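Local coordinates for protein 4-amino-4-deoxychorismate lyase (Legionella pneumophila, PDB 3LUL) that belongs to the class IV aminotransferase family of fold-type IV enzymes and carries pyridoxal phosphate bound covalently to a lysine, at residues H46-R49 with L50-A54. Numbering follows the deposited sequence.
Sequences HWER and LGNSA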
# COMPACT_ATOMS: atom_id res chain seq x y z
N HIS B 46 8.32 -12.85 -15.99
CA HIS B 46 7.57 -12.73 -14.73
C HIS B 46 8.38 -13.24 -13.54
O HIS B 46 8.42 -12.60 -12.49
CB HIS B 46 6.25 -13.49 -14.84
CG HIS B 46 5.25 -12.81 -15.71
ND1 HIS B 46 4.62 -11.64 -15.33
CD2 HIS B 46 4.76 -13.13 -16.94
CE1 HIS B 46 3.80 -11.25 -16.30
NE2 HIS B 46 3.85 -12.15 -17.28
N TRP B 47 9.02 -14.39 -13.70
CA TRP B 47 9.91 -14.93 -12.64
C TRP B 47 11.05 -13.99 -12.32
O TRP B 47 11.43 -13.78 -11.17
CB TRP B 47 10.43 -16.30 -13.12
CG TRP B 47 11.40 -16.99 -12.24
CD1 TRP B 47 11.11 -17.77 -11.14
CD2 TRP B 47 12.82 -16.96 -12.35
NE1 TRP B 47 12.28 -18.26 -10.59
CE2 TRP B 47 13.34 -17.77 -11.31
CE3 TRP B 47 13.71 -16.34 -13.24
CZ2 TRP B 47 14.71 -17.95 -11.13
CZ3 TRP B 47 15.06 -16.52 -13.06
CH2 TRP B 47 15.55 -17.33 -12.02
N GLU B 48 11.65 -13.43 -13.37
CA GLU B 48 12.79 -12.53 -13.21
C GLU B 48 12.41 -11.30 -12.41
O GLU B 48 13.11 -10.89 -11.50
CB GLU B 48 13.29 -12.11 -14.59
CG GLU B 48 14.39 -11.07 -14.63
CD GLU B 48 14.76 -10.65 -16.06
OE1 GLU B 48 13.87 -10.48 -16.93
OE2 GLU B 48 15.97 -10.49 -16.30
N ARG B 49 11.31 -10.68 -12.80
CA ARG B 49 10.87 -9.46 -12.16
C ARG B 49 10.49 -9.73 -10.70
O ARG B 49 10.87 -9.01 -9.80
CB ARG B 49 9.66 -8.85 -12.89
CG ARG B 49 9.19 -7.55 -12.23
CD ARG B 49 8.23 -6.78 -13.09
NE ARG B 49 6.97 -7.50 -13.29
CZ ARG B 49 6.02 -7.10 -14.13
NH1 ARG B 49 6.13 -5.94 -14.79
NH2 ARG B 49 4.93 -7.83 -14.27
N LEU B 50 9.75 -10.81 -10.48
CA LEU B 50 9.33 -11.17 -9.10
C LEU B 50 10.56 -11.39 -8.24
O LEU B 50 10.60 -10.88 -7.12
CB LEU B 50 8.40 -12.39 -9.08
CG LEU B 50 7.89 -12.91 -7.73
CD1 LEU B 50 7.27 -11.80 -6.93
CD2 LEU B 50 6.92 -14.09 -7.98
N GLY B 51 11.57 -12.09 -8.77
CA GLY B 51 12.78 -12.36 -8.01
C GLY B 51 13.59 -11.10 -7.74
O GLY B 51 14.13 -10.94 -6.64
N ASN B 52 13.68 -10.22 -8.72
CA ASN B 52 14.38 -8.92 -8.55
C ASN B 52 13.75 -8.06 -7.45
O ASN B 52 14.46 -7.50 -6.61
CB ASN B 52 14.40 -8.10 -9.85
CG ASN B 52 15.36 -8.65 -10.88
OD1 ASN B 52 16.24 -9.44 -10.56
ND2 ASN B 52 15.17 -8.24 -12.14
N SER B 53 12.43 -7.98 -7.47
CA SER B 53 11.67 -7.30 -6.43
C SER B 53 11.80 -7.94 -5.07
O SER B 53 11.97 -7.22 -4.11
CB SER B 53 10.19 -7.19 -6.79
OG SER B 53 10.07 -6.39 -7.96
N ALA B 54 11.76 -9.28 -5.00
CA ALA B 54 11.94 -10.01 -3.73
C ALA B 54 13.28 -9.68 -3.13
O ALA B 54 13.37 -9.34 -1.94
CB ALA B 54 11.82 -11.51 -3.92
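His46 and Leu50 face each other one turn apart in the alpha-helix 43-57 of this class IV aminotransferase fold, where successive i to i+4 bonds tie 46-49 to 50-54. Leu50 N reaches back to His46 O over 3.0 Å, and the CB of Leu50 rests 3.4 Å from that same His46 O. Beyond CB the leucine branches descend onto strand 28-36 and Trp68, so this face of the helix packs against the sheet. Arg49 offers its carbonyl to the next turn: Ser53 N meets Arg49 O at 3.0 Å, with an almost straight N-H...O angle of 172°. The CG of Arg49 stands anti to its own backbone N, and a bend at chi3 of 66° turns the guanidinium toward its partners outside the helix. There NH2 forms a salt bridge with Glu31, while NH1 donates to a phosphate oxygen of the modified lysine at position 141 and to Pro199 O. On the more open flank, Glu48 and Asn52 pack side by side, their carboxylate and amide planes 43° apart. Asn52 OD1 is hydrogen-bonded to Arg55 NH2. Asn52 N bonds to Glu48 O at 2.9 Å, and the Glu48 CG methylene lies 3.8 Å from Asn52 ND2.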